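Local coordinates for aminotransferase, class V family protein (Trichomonas vaginalis, PDB 5F8V) that probably converts O-phospho-L-serine and 2-oxoglutarate into 3-phosphooxypyruvate and L-glutamate, using pyridoxal 5'-phosphate, in the pathway of serine biosynthesis, at residues Val38-Gln52 and Asn239-Ile251. Numbering follows the deposited sequence.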
# COMPACT_ATOMS: atom_id res chain seq x y z
N VAL A 38 7.39 -12.71 -9.18
CA VAL A 38 7.88 -11.59 -8.36
C VAL A 38 7.01 -11.44 -7.11
O VAL A 38 7.51 -11.04 -6.06
CB VAL A 38 7.96 -10.25 -9.15
CG1 VAL A 38 6.58 -9.69 -9.46
CG2 VAL A 38 8.80 -9.24 -8.39
N ILE A 39 5.72 -11.79 -7.22
CA ILE A 39 4.77 -11.78 -6.10
C ILE A 39 5.13 -12.77 -4.96
O ILE A 39 4.75 -12.55 -3.81
CB ILE A 39 3.32 -12.05 -6.60
CG1 ILE A 39 2.84 -10.91 -7.51
CG2 ILE A 39 2.33 -12.21 -5.44
CD1 ILE A 39 1.54 -11.20 -8.23
N GLU A 40 5.86 -13.85 -5.26
CA GLU A 40 6.13 -14.91 -4.28
C GLU A 40 7.53 -14.86 -3.66
O GLU A 40 7.91 -15.74 -2.88
CB GLU A 40 5.93 -16.29 -4.92
CG GLU A 40 4.56 -16.53 -5.54
CD GLU A 40 4.58 -17.71 -6.50
OE1 GLU A 40 5.36 -17.66 -7.48
OE2 GLU A 40 3.82 -18.67 -6.29
N VAL A 41 8.28 -13.81 -3.99
CA VAL A 41 9.70 -13.72 -3.66
C VAL A 41 9.88 -13.01 -2.32
O VAL A 41 9.21 -12.02 -2.06
CB VAL A 41 10.44 -12.99 -4.81
CG1 VAL A 41 11.81 -12.52 -4.38
CG2 VAL A 41 10.55 -13.90 -6.02
N SER A 42 10.77 -13.51 -1.47
CA SER A 42 11.07 -12.84 -0.20
C SER A 42 11.77 -11.50 -0.43
O SER A 42 12.72 -11.40 -1.20
CB SER A 42 11.96 -13.69 0.69
OG SER A 42 12.20 -13.00 1.92
N HIS A 43 11.31 -10.49 0.30
CA HIS A 43 11.94 -9.17 0.29
C HIS A 43 13.35 -9.15 0.90
O HIS A 43 14.15 -8.28 0.58
CB HIS A 43 11.02 -8.12 0.96
CG HIS A 43 10.83 -8.30 2.43
ND1 HIS A 43 10.07 -9.31 2.98
CD2 HIS A 43 11.28 -7.56 3.48
CE1 HIS A 43 10.06 -9.20 4.30
NE2 HIS A 43 10.79 -8.15 4.62
N ARG A 44 13.66 -10.13 1.76
CA ARG A 44 15.01 -10.29 2.32
C ARG A 44 15.96 -11.10 1.42
O ARG A 44 17.15 -11.15 1.69
CB ARG A 44 14.96 -10.95 3.70
CG ARG A 44 14.06 -10.25 4.72
CD ARG A 44 14.50 -8.82 5.01
NE ARG A 44 13.58 -8.15 5.93
CZ ARG A 44 13.54 -6.84 6.15
NH1 ARG A 44 14.38 -6.00 5.54
NH2 ARG A 44 12.65 -6.35 7.01
N GLY A 45 15.43 -11.74 0.38
CA GLY A 45 16.25 -12.53 -0.55
C GLY A 45 17.06 -11.69 -1.50
O GLY A 45 16.87 -10.47 -1.61
N LYS A 46 17.96 -12.35 -2.22
CA LYS A 46 18.92 -11.67 -3.10
C LYS A 46 18.24 -11.02 -4.30
O LYS A 46 18.52 -9.86 -4.64
CB LYS A 46 20.01 -12.64 -3.58
CG LYS A 46 21.30 -11.94 -3.99
CD LYS A 46 22.05 -12.63 -5.11
CE LYS A 46 23.14 -11.71 -5.64
NZ LYS A 46 23.99 -12.32 -6.70
N HIS A 47 17.33 -11.76 -4.92
CA HIS A 47 16.61 -11.27 -6.11
C HIS A 47 15.82 -9.99 -5.86
O HIS A 47 15.91 -9.07 -6.67
CB HIS A 47 15.69 -12.35 -6.67
CG HIS A 47 16.41 -13.56 -7.17
ND1 HIS A 47 16.35 -14.77 -6.53
CD2 HIS A 47 17.23 -13.73 -8.23
CE1 HIS A 47 17.09 -15.65 -7.18
NE2 HIS A 47 17.63 -15.04 -8.22
N TRP A 48 15.06 -9.93 -4.77
CA TRP A 48 14.27 -8.72 -4.51
C TRP A 48 15.14 -7.51 -4.18
O TRP A 48 14.92 -6.42 -4.71
CB TRP A 48 13.20 -8.89 -3.41
CG TRP A 48 12.52 -7.58 -3.26
CD1 TRP A 48 12.66 -6.68 -2.24
CD2 TRP A 48 11.76 -6.92 -4.27
NE1 TRP A 48 11.97 -5.53 -2.53
CE2 TRP A 48 11.41 -5.65 -3.77
CE3 TRP A 48 11.32 -7.30 -5.55
CZ2 TRP A 48 10.62 -4.76 -4.50
CZ3 TRP A 48 10.53 -6.41 -6.27
CH2 TRP A 48 10.19 -5.15 -5.74
N MET A 49 16.12 -7.69 -3.31
CA MET A 49 17.02 -6.59 -2.95
C MET A 49 17.75 -5.96 -4.15
O MET A 49 18.02 -4.77 -4.14
CB MET A 49 18.01 -7.03 -1.86
CG MET A 49 17.33 -7.15 -0.50
SD MET A 49 18.37 -7.89 0.76
CE MET A 49 19.58 -6.61 1.07
N GLU A 50 18.05 -6.75 -5.18
CA GLU A 50 18.58 -6.22 -6.44
C GLU A 50 17.54 -5.40 -7.22
O GLU A 50 17.86 -4.32 -7.72
CB GLU A 50 19.09 -7.36 -7.34
CG GLU A 50 20.39 -7.98 -6.89
CD GLU A 50 20.90 -9.03 -7.86
OE1 GLU A 50 20.13 -9.94 -8.23
OE2 GLU A 50 22.09 -8.96 -8.25
N GLU A 51 16.31 -5.92 -7.32
CA GLU A 51 15.24 -5.24 -8.05
C GLU A 51 14.95 -3.86 -7.46
O GLU A 51 14.82 -2.88 -8.19
CB GLU A 51 13.96 -6.08 -8.06
CG GLU A 51 12.74 -5.45 -8.76
CD GLU A 51 12.90 -5.28 -10.26
OE1 GLU A 51 13.85 -5.81 -10.87
OE2 GLU A 51 12.04 -4.61 -10.86
N GLN A 52 14.84 -3.80 -6.14
CA GLN A 52 14.49 -2.54 -5.48
C GLN A 52 15.63 -1.54 -5.54
O GLN A 52 15.40 -0.36 -5.73
CB GLN A 52 14.09 -2.77 -4.03
CG GLN A 52 13.57 -1.50 -3.38
CD GLN A 52 12.87 -1.76 -2.07
OE1 GLN A 52 12.06 -2.67 -1.96
NE2 GLN A 52 13.15 -0.92 -1.07
N ASN A 239 16.41 1.84 7.12
CA ASN A 239 16.18 0.43 6.75
C ASN A 239 15.97 0.18 5.24
O ASN A 239 15.37 -0.83 4.87
CB ASN A 239 14.99 -0.13 7.55
CG ASN A 239 15.28 -0.23 9.03
OD1 ASN A 239 15.95 -1.17 9.47
ND2 ASN A 239 14.76 0.70 9.82
N ASN A 240 16.46 1.08 4.39
CA ASN A 240 16.37 0.95 2.92
C ASN A 240 14.96 0.63 2.40
O ASN A 240 14.79 -0.21 1.52
CB ASN A 240 17.38 -0.10 2.42
CG ASN A 240 18.81 0.24 2.77
OD1 ASN A 240 19.37 1.22 2.28
ND2 ASN A 240 19.42 -0.57 3.64
N CYS A 241 13.97 1.32 2.98
CA CYS A 241 12.54 1.07 2.73
C CYS A 241 12.07 -0.37 2.95
O CYS A 241 11.05 -0.79 2.40
CB CYS A 241 12.14 1.55 1.34
SG CYS A 241 12.25 3.33 1.20
N MET A 242 12.81 -1.11 3.79
CA MET A 242 12.50 -2.49 4.11
C MET A 242 12.58 -2.67 5.62
O MET A 242 13.13 -3.65 6.13
CB MET A 242 13.44 -3.44 3.35
CG MET A 242 13.12 -3.51 1.86
SD MET A 242 13.99 -4.81 0.97
CE MET A 242 15.37 -3.90 0.27
N TYR A 243 12.02 -1.70 6.35
CA TYR A 243 11.80 -1.85 7.78
C TYR A 243 10.80 -2.98 7.97
O TYR A 243 10.95 -3.82 8.85
CB TYR A 243 11.29 -0.56 8.41
CG TYR A 243 10.81 -0.75 9.83
CD1 TYR A 243 9.44 -0.85 10.13
CD2 TYR A 243 11.72 -0.86 10.89
CE1 TYR A 243 9.00 -1.05 11.43
CE2 TYR A 243 11.29 -1.06 12.20
CZ TYR A 243 9.93 -1.15 12.46
OH TYR A 243 9.50 -1.34 13.76
N ASN A 244 9.75 -2.94 7.16
CA ASN A 244 8.81 -4.05 7.04
C ASN A 244 8.73 -4.41 5.56
O ASN A 244 9.56 -3.94 4.77
CB ASN A 244 7.45 -3.67 7.65
CG ASN A 244 6.69 -2.63 6.84
OD1 ASN A 244 7.28 -1.69 6.29
ND2 ASN A 244 5.38 -2.80 6.76
N THR A 245 7.77 -5.25 5.17
CA THR A 245 7.69 -5.69 3.79
C THR A 245 7.21 -4.54 2.88
O THR A 245 6.13 -4.00 3.08
CB THR A 245 6.74 -6.89 3.63
OG1 THR A 245 6.97 -7.82 4.70
CG2 THR A 245 6.98 -7.59 2.30
N PRO A 246 8.03 -4.18 1.87
CA PRO A 246 7.63 -3.13 0.93
C PRO A 246 6.61 -3.67 -0.08
O PRO A 246 6.50 -4.88 -0.25
CB PRO A 246 8.94 -2.80 0.23
CG PRO A 246 9.66 -4.09 0.19
CD PRO A 246 9.33 -4.77 1.49
N PRO A 247 5.85 -2.78 -0.75
CA PRO A 247 4.86 -3.25 -1.73
C PRO A 247 5.55 -3.70 -3.02
O PRO A 247 5.62 -2.94 -3.98
CB PRO A 247 3.97 -2.03 -1.93
CG PRO A 247 4.87 -0.87 -1.69
CD PRO A 247 5.86 -1.31 -0.64
N THR A 248 6.05 -4.93 -3.01
CA THR A 248 7.03 -5.40 -4.00
C THR A 248 6.51 -5.36 -5.44
O THR A 248 7.21 -4.88 -6.34
CB THR A 248 7.55 -6.81 -3.66
OG1 THR A 248 6.46 -7.70 -3.46
CG2 THR A 248 8.40 -6.80 -2.40
N PHE A 249 5.29 -5.84 -5.67
CA PHE A 249 4.75 -5.84 -7.03
C PHE A 249 4.61 -4.42 -7.59
O PHE A 249 4.85 -4.20 -8.77
CB PHE A 249 3.42 -6.59 -7.12
CG PHE A 249 2.99 -6.88 -8.53
CD1 PHE A 249 2.10 -6.05 -9.20
CD2 PHE A 249 3.49 -7.99 -9.21
CE1 PHE A 249 1.71 -6.31 -10.51
CE2 PHE A 249 3.10 -8.26 -10.52
CZ PHE A 249 2.22 -7.42 -11.17
N ALA A 250 4.25 -3.46 -6.74
CA ALA A 250 4.14 -2.07 -7.16
C ALA A 250 5.49 -1.48 -7.57
O ALA A 250 5.58 -0.74 -8.55
CB ALA A 250 3.50 -1.23 -6.06
N ILE A 251 6.54 -1.84 -6.83
CA ILE A 251 7.89 -1.33 -7.09
C ILE A 251 8.45 -1.94 -8.36
O ILE A 251 8.97 -1.22 -9.22
CB ILE A 251 8.84 -1.58 -5.88
CG1 ILE A 251 8.38 -0.76 -4.67
CG2 ILE A 251 10.28 -1.21 -6.23
CD1 ILE A 251 8.77 -1.36 -3.34
O HOH W 1 7.52 -10.23 -3.40
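Arg44 reaches Met242 through the end of its guanidinium group: NH1 donates to Met242 O at 2.7 Å, on a lone pair in the carbonyl plane, and NH2 donates to the same oxygen at 2.9 Å from above that plane. Both bonds are bent, with N-H...O angles of 142° and 135°, as expected when two nitrogens share one acceptor. A water forms a second polar link, donating to Val38 O and Val41 O and accepting from Thr248 OG1.

Two aromatic rings are each met on a face by a threonine methyl. Thr248 CG2 sits over the six-membered ring of Trp48, 3.8 Å from its centroid, and Thr245 CG2 makes a CH-pi contact with the His43 imidazole, whose opposite face carries Arg44 CG. Met242 SD approaches the indole at its edge, 3.9 Å from Trp48 CD1, a Met-aromatic contact. With CG anti to the backbone N (chi1 179°), the Trp48 indole lies against Thr248, and Ile251 CB meets its edge at CH2. Its NE1 donates a hydrogen bond to Gln52 OE1, which helps orient the amide; the same oxygen rests against Pro246 CG.

Apolar contacts extend this packing: Ile39 CG1 lies 3.4 Å from Phe249 CD2, and Val38 CG1 touches the same ring atom.

Thr245 OG1 and Asn244 ND2 hydrogen-bond the pyridoxal-phosphate-lysine side chain of the second subunit, so the segment 239-251 contributes to the cofactor site of the other subunit, at the dimer interface. The contact joins the start of helix 46-63 to the start of helix 248-263, beside strand 69-75, which Cys241 and Ile251 touch, and strand 209-215, which meets Pro247 and Ala250.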